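Local coordinates for protein toll-like receptor 13 (Mus musculus, PDB 4Z0C) that recognizes bacterial 23S rRNA through its leucine-rich-repeat ectodomain and signals through MYD88 and TRAF6 to activate NF-kappa-B and the inflammatory response, at residues Lys525-Leu530 against Gly551-Leu556; Ile575-Leu580 against Lys603-Leu608; Leu474-Leu479 against Leu498-Leu503. One frame throughout, in Å; residues are numbered along the deposited sequence.

Overall arrangement
All three contacts join consecutive leucine-rich repeats on the concave, parallel-stranded side of the ectodomain ring, in the chain order contact 3, contact 1, contact 2. Contact 1 lies between the others, its centre 11 Å from each; contacts 2 and 3 are 20 Å apart between centres, their nearest atoms about 11 Å apart. L499 O of contact 3 takes K528 N of contact 1 at 2.8 Å, and Q554 O of contact 1 takes T578 N of contact 2, also at 2.8 Å. RNA meets contact 3 directly, through D478 and G3 of chain C; in contact 2 K579 packs on an RNA sugar. Contacts 1 and 2 share one glycan.

Contact 1: Lys525-Leu530 against Gly551-Leu556; sequences KSLKQL and GSLQEL. With NAG (2-acetamido-2-deoxy-beta-D-glucopyranose), chain R.
With chi1 at 58°, S552 sets its hydroxyl between its own backbone N and carbonyl carbon, a rotation that turns it across to 525-530, where OG lies 2.8 Å from K525 O and 3.0 Å from L527 O. One proton cannot be assigned to either carbonyl, but both turn toward the same hydroxyl at the entry to the strand. L553 has CG opposite its backbone N (chi1 -163°), which swings CD1 under the neighbouring repeat: this methyl lies 3.5 Å from K528 C and also packs against L527 CG and L530 CB. L530 and L556 share that first torsion and run alongside each other, with L530 CD2 3.9 Å from L556 CD1.

Between them the backbones pair in parallel, Q529 with E555 and L530 with L556. K528 O is gripped twice: E555 N, at 2.9 Å, approaches almost in line with the carbonyl, whereas Q554 N comes in at a steeper angle. E555 O then receives L530 N at 3.0 Å. On the face that carries Q529 and E555, the amide and carboxylate planes are only 15° apart and the two chains slant across each other. Outside the pair, S526 OG bonds to E496 O, while E555 OE2 has a long, weak ion pair with K579. The glycan sugar comes to 3.6 Å at its C8 from G551 O.

This is the junction of LRR 21 and LRR 22. Its chemistry is divided by face: leucines fill the interior of the solenoid, polar and charged chains occupy the other face, and the S552 hydroxyl, near two carbonyls, and the doubly used K528 carbonyl probably join the two turns just ahead of the strands.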
loop_
_atom_site.group_PDB
_atom_site.type_symbol
_atom_site.label_atom_id
_atom_site.label_comp_id
_atom_site.label_asym_id
_atom_site.label_seq_id
_atom_site.Cartn_x
_atom_site.Cartn_y
_atom_site.Cartn_z
ATOM N N LYS A 525 -5.169 5.582 28.338
ATOM C CA LYS A 525 -4.896 6.720 29.208
ATOM C C LYS A 525 -3.418 7.040 29.411
ATOM O O LYS A 525 -3.103 8.114 29.927
ATOM C CB LYS A 525 -5.595 6.539 30.558
ATOM C CG LYS A 525 -5.683 5.103 31.021
ATOM C CD LYS A 525 -6.592 4.951 32.239
ATOM C CE LYS A 525 -6.011 5.608 33.475
ATOM N NZ LYS A 525 -7.057 5.837 34.511
ATOM N N SER A 526 -2.517 6.139 29.010
ATOM C CA SER A 526 -1.070 6.398 29.163
ATOM C C SER A 526 -0.414 6.650 27.821
ATOM O O SER A 526 0.813 6.724 27.728
ATOM C CB SER A 526 -0.325 5.226 29.812
ATOM O OG SER A 526 -1.074 4.598 30.834
ATOM N N LEU A 527 -1.224 6.701 26.772
ATOM C CA LEU A 527 -0.682 6.770 25.423
ATOM C C LEU A 527 0.149 8.030 25.216
ATOM O O LEU A 527 -0.310 9.134 25.500
ATOM C CB LEU A 527 -1.796 6.672 24.386
ATOM C CG LEU A 527 -1.289 6.228 23.017
ATOM C CD1 LEU A 527 -0.775 4.805 23.106
ATOM C CD2 LEU A 527 -2.415 6.306 22.005
ATOM N N LYS A 528 1.380 7.864 24.746
ATOM C CA LYS A 528 2.251 9.009 24.496
ATOM C C LYS A 528 2.485 9.267 23.006
ATOM O O LYS A 528 2.693 10.414 22.599
ATOM C CB LYS A 528 3.590 8.829 25.223
ATOM C CG LYS A 528 3.415 8.432 26.685
ATOM C CD LYS A 528 4.668 8.678 27.518
ATOM C CE LYS A 528 4.285 9.189 28.901
ATOM N NZ LYS A 528 3.259 10.281 28.801
ATOM N N GLN A 529 2.485 8.202 22.198
ATOM C CA GLN A 529 2.703 8.344 20.754
ATOM C C GLN A 529 1.659 7.609 19.919
ATOM O O GLN A 529 1.359 6.440 20.146
ATOM C CB GLN A 529 4.101 7.881 20.359
ATOM C CG GLN A 529 5.169 8.354 21.320
ATOM C CD GLN A 529 6.589 8.135 20.803
ATOM O OE1 GLN A 529 7.053 7.000 20.649
ATOM N NE2 GLN A 529 7.288 9.236 20.540
ATOM N N LEU A 530 1.089 8.331 18.962
ATOM C CA LEU A 530 0.101 7.784 18.059
ATOM C C LEU A 530 0.537 8.035 16.628
ATOM O O LEU A 530 0.758 9.180 16.231
ATOM C CB LEU A 530 -1.251 8.459 18.316
ATOM C CG LEU A 530 -2.448 8.123 17.433
ATOM C CD1 LEU A 530 -2.638 6.604 17.291
ATOM C CD2 LEU A 530 -3.706 8.789 18.012
ATOM N N GLY A 551 -5.419 12.827 26.802
ATOM C CA GLY A 551 -4.760 13.911 27.510
ATOM C C GLY A 551 -3.284 13.706 27.815
ATOM O O GLY A 551 -2.567 14.661 28.081
ATOM N N SER A 552 -2.820 12.464 27.778
ATOM C CA SER A 552 -1.405 12.171 28.025
ATOM C C SER A 552 -0.556 12.154 26.754
ATOM O O SER A 552 0.671 12.063 26.820
ATOM C CB SER A 552 -1.261 10.839 28.760
ATOM O OG SER A 552 -1.847 9.790 27.999
ATOM N N LEU A 553 -1.204 12.225 25.595
ATOM C CA LEU A 553 -0.483 12.082 24.331
ATOM C C LEU A 553 0.558 13.181 24.178
ATOM O O LEU A 553 0.295 14.342 24.496
ATOM C CB LEU A 553 -1.446 12.077 23.146
ATOM C CG LEU A 553 -0.938 11.554 21.798
ATOM C CD1 LEU A 553 -0.680 10.063 21.871
ATOM C CD2 LEU A 553 -1.923 11.874 20.652
ATOM N N GLN A 554 1.737 12.811 23.689
ATOM C CA GLN A 554 2.825 13.767 23.487
ATOM C C GLN A 554 3.173 13.965 22.016
ATOM O O GLN A 554 3.643 15.038 21.622
ATOM C CB GLN A 554 4.073 13.319 24.240
ATOM C CG GLN A 554 3.889 13.172 25.734
ATOM C CD GLN A 554 5.120 12.565 26.406
ATOM O OE1 GLN A 554 6.054 12.131 25.733
ATOM N NE2 GLN A 554 5.126 12.550 27.737
ATOM N N GLU A 555 2.962 12.924 21.213
ATOM C CA GLU A 555 3.325 12.972 19.799
ATOM C C GLU A 555 2.212 12.417 18.916
ATOM O O GLU A 555 1.762 11.300 19.124
ATOM C CB GLU A 555 4.605 12.179 19.565
ATOM C CG GLU A 555 5.233 12.346 18.192
ATOM C CD GLU A 555 6.497 11.503 18.032
ATOM O OE1 GLU A 555 6.457 10.305 18.386
ATOM O OE2 GLU A 555 7.531 12.029 17.560
ATOM N N LEU A 556 1.770 13.201 17.941
ATOM C CA LEU A 556 0.744 12.768 16.982
ATOM C C LEU A 556 1.314 12.918 15.585
ATOM O O LEU A 556 1.810 13.986 15.226
ATOM C CB LEU A 556 -0.539 13.596 17.130
ATOM C CG LEU A 556 -1.757 13.368 16.228
ATOM C CD1 LEU A 556 -2.193 11.925 16.257
ATOM C CD2 LEU A 556 -2.905 14.255 16.672
HETATM C C1 NAG R . 1.642 15.661 32.668
HETATM C C2 NAG R . 0.453 14.739 32.900
HETATM C C3 NAG R . 0.161 14.577 34.383
HETATM C C4 NAG R . 1.411 14.329 35.224
HETATM C C5 NAG R . 2.582 15.218 34.815
HETATM C C6 NAG R . 3.864 14.749 35.514
HETATM C C7 NAG R . -1.765 14.544 31.877
HETATM C C8 NAG R . -3.050 15.277 31.637
HETATM N N2 NAG R . -0.724 15.289 32.255
HETATM O O3 NAG R . -0.721 13.490 34.532
HETATM O O4 NAG R . 1.125 14.567 36.590
HETATM O O5 NAG R . 2.761 15.216 33.407
HETATM O O6 NAG R . 3.740 14.876 36.918
HETATM O O7 NAG R . -1.710 13.328 31.707
#

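Contact 2: Ile575-Leu580 against Lys603-Leu608; sequences INLTKL and KRLKIL. With NAG (2-acetamido-2-deoxy-beta-D-glucopyranose), chain R.
R604 reaches back along 575-580, keeping company with N576 along its length. Its CB lies 3.7 Å from L577 O; from CG the chain runs extended to NE (chi2 164°, chi3 -159°), bringing CD within 3.2 Å of N576 ND2. NE is equally near that nitrogen, but both are donors and form no bond. N576 ND2 lies over one face of the guanidinium, with the amide and guanidinium planes 71° apart. At the tip, NH1 approaches I575 O obliquely at 3.6 Å. The backbone of R604 is held through a bridging water, which donates to I575 O and L577 O and accepts from R604 N.

Further along, T578 O takes two protons, from K606 N at 2.7 Å and I607 N at 2.9 Å, and L580 N returns a bond to I607 O. Parallel pairing follows, K579 with I607 and L580 with L608. The K579 chain runs fully extended past I607, its CG 4.0 Å from I607 CB. On the opposite, leucine-lined face, L605 CD1 reaches beneath T578 to L577 CD2 and L580 CB, and L580 CD2 packs on L608 CD1.

N576 is a predicted N-glycosylation site, and the sugar beside it also approaches I575 CD1. The contact couples LRR 23 to LRR 24: strand 579-581 lies between strand 555-557 and strand 607-609, with L577 and L580 resting on L556, F571 and F599 adding to the core round L580, and K579 packing on an RNA sugar at the concave surface.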
loop_
_atom_site.group_PDB
_atom_site.type_symbol
_atom_site.label_atom_id
_atom_site.label_comp_id
_atom_site.label_asym_id
_atom_site.label_seq_id
_atom_site.Cartn_x
_atom_site.Cartn_y
_atom_site.Cartn_z
ATOM N N ILE A 575 -3.985 18.080 25.601
ATOM C CA ILE A 575 -3.384 19.189 26.324
ATOM C C ILE A 575 -1.888 19.031 26.548
ATOM O O ILE A 575 -1.171 20.022 26.628
ATOM C CB ILE A 575 -4.105 19.502 27.661
ATOM C CG1 ILE A 575 -3.992 18.353 28.652
ATOM C CG2 ILE A 575 -5.546 19.884 27.424
ATOM C CD1 ILE A 575 -3.376 18.798 29.979
ATOM N N ASN A 576 -1.412 17.791 26.623
ATOM C CA ASN A 576 0.009 17.549 26.797
ATOM C C ASN A 576 0.802 17.361 25.514
ATOM O O ASN A 576 1.965 16.990 25.558
ATOM C CB ASN A 576 0.250 16.396 27.766
ATOM C CG ASN A 576 0.164 16.843 29.210
ATOM O OD1 ASN A 576 -0.117 16.064 30.109
ATOM N ND2 ASN A 576 0.399 18.121 29.433
ATOM N N LEU A 577 0.182 17.609 24.369
ATOM C CA LEU A 577 0.886 17.422 23.101
ATOM C C LEU A 577 2.157 18.284 23.000
ATOM O O LEU A 577 2.147 19.481 23.290
ATOM C CB LEU A 577 -0.025 17.691 21.904
ATOM C CG LEU A 577 0.439 17.006 20.616
ATOM C CD1 LEU A 577 0.258 15.498 20.714
ATOM C CD2 LEU A 577 -0.285 17.566 19.392
ATOM N N THR A 578 3.222 17.647 22.538
ATOM C CA THR A 578 4.554 18.214 22.435
ATOM C C THR A 578 5.032 18.329 20.982
ATOM O O THR A 578 5.741 19.268 20.617
ATOM C CB THR A 578 5.517 17.349 23.279
ATOM O OG1 THR A 578 5.679 17.960 24.565
ATOM C CG2 THR A 578 6.873 17.158 22.603
ATOM N N LYS A 579 4.645 17.352 20.163
ATOM C CA LYS A 579 4.993 17.328 18.744
ATOM C C LYS A 579 3.798 16.924 17.885
ATOM O O LYS A 579 3.146 15.924 18.172
ATOM C CB LYS A 579 6.117 16.341 18.496
ATOM C CG LYS A 579 6.428 16.115 17.029
ATOM C CD LYS A 579 7.689 15.255 16.875
ATOM C CE LYS A 579 8.053 15.086 15.409
ATOM N NZ LYS A 579 9.258 14.236 15.220
ATOM N N LEU A 580 3.546 17.692 16.824
ATOM C CA LEU A 580 2.488 17.416 15.859
ATOM C C LEU A 580 3.049 17.480 14.444
ATOM O O LEU A 580 3.696 18.451 14.083
ATOM C CB LEU A 580 1.358 18.441 16.004
ATOM C CG LEU A 580 0.283 18.352 14.925
ATOM C CD1 LEU A 580 -0.361 17.007 15.039
ATOM C CD2 LEU A 580 -0.751 19.456 15.086
ATOM N N LYS A 603 -1.042 24.421 24.233
ATOM C CA LYS A 603 -0.187 25.384 24.898
ATOM C C LYS A 603 1.169 24.787 25.265
ATOM O O LYS A 603 2.097 25.533 25.581
ATOM C CB LYS A 603 -0.887 25.951 26.131
ATOM C CG LYS A 603 -1.898 27.027 25.784
ATOM C CD LYS A 603 -3.169 26.852 26.568
ATOM C CE LYS A 603 -4.249 27.791 26.081
ATOM N NZ LYS A 603 -5.550 27.467 26.737
ATOM N N ARG A 604 1.295 23.461 25.173
ATOM C CA ARG A 604 2.580 22.803 25.420
ATOM C C ARG A 604 3.266 22.323 24.143
ATOM O O ARG A 604 4.241 21.599 24.221
ATOM C CB ARG A 604 2.449 21.598 26.352
ATOM C CG ARG A 604 2.620 21.869 27.822
ATOM C CD ARG A 604 2.067 20.690 28.594
ATOM N NE ARG A 604 1.724 21.004 29.977
ATOM C CZ ARG A 604 0.648 21.698 30.336
ATOM N NH1 ARG A 604 -0.195 22.150 29.415
ATOM N NH2 ARG A 604 0.411 21.938 31.618
ATOM N N LEU A 605 2.761 22.700 22.973
ATOM C CA LEU A 605 3.373 22.231 21.738
ATOM C C LEU A 605 4.788 22.798 21.559
ATOM O O LEU A 605 4.993 24.006 21.623
ATOM C CB LEU A 605 2.498 22.561 20.523
ATOM C CG LEU A 605 2.849 21.825 19.212
ATOM C CD1 LEU A 605 2.533 20.348 19.285
ATOM C CD2 LEU A 605 2.164 22.445 18.005
ATOM N N LYS A 606 5.768 21.921 21.334
ATOM C CA LYS A 606 7.135 22.373 21.100
ATOM C C LYS A 606 7.519 22.286 19.632
ATOM O O LYS A 606 8.403 23.016 19.173
ATOM C CB LYS A 606 8.122 21.559 21.914
ATOM C CG LYS A 606 8.035 21.739 23.413
ATOM C CD LYS A 606 8.834 20.618 24.097
ATOM C CE LYS A 606 9.230 20.970 25.526
ATOM N NZ LYS A 606 10.540 21.664 25.572
ATOM N N ILE A 607 6.884 21.356 18.914
ATOM C CA ILE A 607 7.219 21.086 17.515
ATOM C C ILE A 607 5.967 21.022 16.619
ATOM O O ILE A 607 4.986 20.373 16.959
ATOM C CB ILE A 607 7.989 19.761 17.372
ATOM C CG1 ILE A 607 9.241 19.752 18.265
ATOM C CG2 ILE A 607 8.339 19.529 15.909
ATOM C CD1 ILE A 607 9.758 18.353 18.597
ATOM N N LEU A 608 5.997 21.726 15.492
ATOM C CA LEU A 608 4.885 21.736 14.558
ATOM C C LEU A 608 5.442 21.698 13.148
ATOM O O LEU A 608 6.153 22.618 12.728
ATOM C CB LEU A 608 3.990 22.977 14.751
ATOM C CG LEU A 608 2.898 23.147 13.682
ATOM C CD1 LEU A 608 1.929 21.978 13.666
ATOM C CD2 LEU A 608 2.155 24.455 13.842
HETATM C C1 NAG R . 1.642 15.661 32.668
HETATM C C2 NAG R . 0.453 14.739 32.900
HETATM C C3 NAG R . 0.161 14.577 34.383
HETATM C C4 NAG R . 1.411 14.329 35.224
HETATM C C5 NAG R . 2.582 15.218 34.815
HETATM C C6 NAG R . 3.864 14.749 35.514
HETATM C C7 NAG R . -1.765 14.544 31.877
HETATM C C8 NAG R . -3.050 15.277 31.637
HETATM N N2 NAG R . -0.724 15.289 32.255
HETATM O O3 NAG R . -0.721 13.490 34.532
HETATM O O4 NAG R . 1.125 14.567 36.590
HETATM O O5 NAG R . 2.761 15.216 33.407
HETATM O O6 NAG R . 3.740 14.876 36.918
HETATM O O7 NAG R . -1.710 13.328 31.707
HETATM O O HOH W 1 -0.159 20.834 23.961
#

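Contact 3: Leu474-Leu479 against Leu498-Leu503; sequences LRSLDL and LLILKL. With nucleotides of chain C.
Strands 476-478 and 500-502 are adjacent rungs of the parallel concave sheet of the ectodomain, in LRR 19 and LRR 20, and D478 on this pair reads an RNA base. Their axes run 4.9 Å apart, with only 2° between directions. The backbone ladder begins at R475 O, which accepts from both L499 N and I500 N; L477 N to I500 O, K502 N to L477 O and L479 N to K502 O continue it.

Beneath the ladder, L498 CD1 tucks under R475, 3.5 Å from its carbonyl carbon, and touches L474 CD2 and L477 CB. L477 and L501 lie alongside each other, CD2 to CD1 at 3.7 Å, and L479 CB meets L503 CD2 at 3.6 Å. This is the leucine ladder of the repeat consensus, followed by the asparagine ladder: N506 ND2 bonds to both L479 O and L503 O.

On the other face D478, its CG swung opposite the backbone N (chi1 -175°), raises OD2 to the guanine of G3 of chain C. D478 OD2 accepts from G3 N1 at 2.8 Å, in a fairly straight bond of 161°, and from G3 N2 at 3.2 Å, while D478 OD1 is held by M480 N. K502 runs extended past the same base, its NZ 3.5 Å from G3 N2, and an adenine of the RNA also packs on D478.

A carboxylate facing the N1-H and N2-H of guanine suits that base's donor edge. With OD1 tied to the backbone, the D478 group is fixed in rotation, and K502 NZ, 5.1 Å from D478 OD2, would probably help stabilise its negative charge.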
loop_
_atom_site.group_PDB
_atom_site.type_symbol
_atom_site.label_atom_id
_atom_site.label_comp_id
_atom_site.label_asym_id
_atom_site.label_seq_id
_atom_site.Cartn_x
_atom_site.Cartn_y
_atom_site.Cartn_z
ATOM N N LEU A 474 1.295 -4.180 28.192
ATOM C CA LEU A 474 1.777 -3.860 26.856
ATOM C C LEU A 474 2.144 -2.383 26.787
ATOM O O LEU A 474 1.364 -1.508 27.198
ATOM C CB LEU A 474 0.774 -4.230 25.767
ATOM C CG LEU A 474 1.463 -4.361 24.405
ATOM C CD1 LEU A 474 2.346 -5.609 24.371
ATOM C CD2 LEU A 474 0.447 -4.385 23.283
ATOM N N ARG A 475 3.339 -2.117 26.268
ATOM C CA ARG A 475 3.848 -0.761 26.192
ATOM C C ARG A 475 3.840 -0.290 24.747
ATOM O O ARG A 475 3.647 0.901 24.457
ATOM C CB ARG A 475 5.259 -0.698 26.783
ATOM C CG ARG A 475 5.301 -1.063 28.260
ATOM C CD ARG A 475 4.492 -0.054 29.075
ATOM N NE ARG A 475 4.550 -0.296 30.516
ATOM C CZ ARG A 475 3.977 0.484 31.431
ATOM N NH1 ARG A 475 3.294 1.561 31.059
ATOM N NH2 ARG A 475 4.080 0.184 32.719
ATOM N N SER A 476 4.045 -1.227 23.834
ATOM C CA SER A 476 4.145 -0.869 22.436
ATOM C C SER A 476 3.300 -1.806 21.534
ATOM O O SER A 476 3.322 -3.024 21.673
ATOM C CB SER A 476 5.614 -0.878 22.021
ATOM O OG SER A 476 5.757 -0.452 20.679
ATOM N N LEU A 477 2.519 -1.229 20.629
ATOM C CA LEU A 477 1.698 -2.039 19.732
ATOM C C LEU A 477 1.846 -1.529 18.308
ATOM O O LEU A 477 1.470 -0.392 18.004
ATOM C CB LEU A 477 0.227 -2.021 20.176
ATOM C CG LEU A 477 -0.849 -2.729 19.340
ATOM C CD1 LEU A 477 -0.620 -4.248 19.109
ATOM C CD2 LEU A 477 -2.211 -2.501 19.990
ATOM N N ASP A 478 2.403 -2.378 17.450
ATOM C CA ASP A 478 2.649 -2.034 16.057
ATOM C C ASP A 478 1.622 -2.723 15.142
ATOM O O ASP A 478 1.632 -3.952 14.992
ATOM C CB ASP A 478 4.057 -2.460 15.659
ATOM C CG ASP A 478 4.429 -2.020 14.244
ATOM O OD1 ASP A 478 3.526 -1.610 13.488
ATOM O OD2 ASP A 478 5.622 -2.096 13.875
ATOM N N LEU A 479 0.741 -1.924 14.532
ATOM C CA LEU A 479 -0.285 -2.428 13.612
ATOM C C LEU A 479 -0.154 -1.815 12.226
ATOM O O LEU A 479 -1.116 -1.778 11.478
ATOM C CB LEU A 479 -1.690 -2.152 14.160
ATOM C CG LEU A 479 -2.131 -3.067 15.300
ATOM C CD1 LEU A 479 -3.347 -2.530 16.031
ATOM C CD2 LEU A 479 -2.418 -4.451 14.749
ATOM N N LEU A 498 -0.589 1.134 27.726
ATOM C CA LEU A 498 0.033 1.295 26.403
ATOM C C LEU A 498 0.650 2.686 26.199
ATOM O O LEU A 498 0.005 3.711 26.482
ATOM C CB LEU A 498 -0.978 1.023 25.291
ATOM C CG LEU A 498 -0.335 0.809 23.920
ATOM C CD1 LEU A 498 0.417 -0.524 23.867
ATOM C CD2 LEU A 498 -1.353 0.885 22.806
ATOM N N LEU A 499 1.893 2.722 25.714
ATOM C CA LEU A 499 2.609 3.992 25.507
ATOM C C LEU A 499 2.656 4.409 24.048
ATOM O O LEU A 499 2.615 5.594 23.728
ATOM C CB LEU A 499 4.042 3.898 26.022
ATOM C CG LEU A 499 4.168 3.747 27.536
ATOM C CD1 LEU A 499 5.640 3.712 27.970
ATOM C CD2 LEU A 499 3.407 4.853 28.238
ATOM N N ILE A 500 2.779 3.421 23.172
ATOM C CA ILE A 500 2.998 3.658 21.754
ATOM C C ILE A 500 2.019 2.821 20.961
ATOM O O ILE A 500 1.928 1.612 21.166
ATOM C CB ILE A 500 4.416 3.236 21.331
ATOM C CG1 ILE A 500 5.472 4.022 22.109
ATOM C CG2 ILE A 500 4.606 3.432 19.846
ATOM C CD1 ILE A 500 6.902 3.485 21.899
ATOM N N LEU A 501 1.272 3.465 20.076
ATOM C CA LEU A 501 0.348 2.774 19.189
ATOM C C LEU A 501 0.566 3.228 17.749
ATOM O O LEU A 501 0.433 4.403 17.431
ATOM C CB LEU A 501 -1.096 3.000 19.626
ATOM C CG LEU A 501 -2.188 2.450 18.702
ATOM C CD1 LEU A 501 -2.120 0.930 18.603
ATOM C CD2 LEU A 501 -3.585 2.896 19.178
ATOM N N LYS A 502 0.906 2.280 16.884
ATOM C CA LYS A 502 1.258 2.579 15.502
ATOM C C LYS A 502 0.236 2.012 14.513
ATOM O O LYS A 502 0.130 0.805 14.347
ATOM C CB LYS A 502 2.628 2.004 15.206
ATOM C CG LYS A 502 3.726 2.523 16.152
ATOM C CD LYS A 502 5.058 1.950 15.777
ATOM C CE LYS A 502 6.152 2.533 16.644
ATOM N NZ LYS A 502 7.498 2.035 16.236
ATOM N N LEU A 503 -0.496 2.892 13.848
ATOM C CA LEU A 503 -1.600 2.477 12.993
ATOM C C LEU A 503 -1.464 3.059 11.596
ATOM O O LEU A 503 -2.438 3.162 10.864
ATOM C CB LEU A 503 -2.919 2.922 13.601
ATOM C CG LEU A 503 -3.458 2.131 14.793
ATOM C CD1 LEU A 503 -4.653 2.882 15.387
ATOM C CD2 LEU A 503 -3.865 0.736 14.396
ATOM P P G C 3 9.130 2.597 3.274
ATOM O OP1 G C 3 8.148 1.849 2.480
ATOM O OP2 G C 3 9.480 3.969 2.835
ATOM O "O5'" G C 3 8.577 2.629 4.768
ATOM C "C5'" G C 3 7.845 3.785 5.189
ATOM C "C4'" G C 3 8.053 4.138 6.644
ATOM O "O4'" G C 3 7.404 3.153 7.485
ATOM C "C3'" G C 3 9.506 4.214 7.124
ATOM O "O3'" G C 3 9.593 5.157 8.190
ATOM C "C2'" G C 3 9.720 2.829 7.717
ATOM O "O2'" G C 3 10.733 2.792 8.690
ATOM C "C1'" G C 3 8.350 2.556 8.343
ATOM N N9 G C 3 7.977 1.153 8.473
ATOM C C8 G C 3 7.891 0.219 7.472
ATOM N N7 G C 3 7.486 -0.940 7.908
ATOM C C5 G C 3 7.278 -0.757 9.269
ATOM C C6 G C 3 6.835 -1.659 10.272
ATOM O O6 G C 3 6.542 -2.850 10.183
ATOM N N1 G C 3 6.759 -1.054 11.512
ATOM C C2 G C 3 7.081 0.257 11.766
ATOM N N2 G C 3 6.944 0.639 13.041
ATOM N N3 G C 3 7.500 1.110 10.847
ATOM C C4 G C 3 7.572 0.539 9.630
#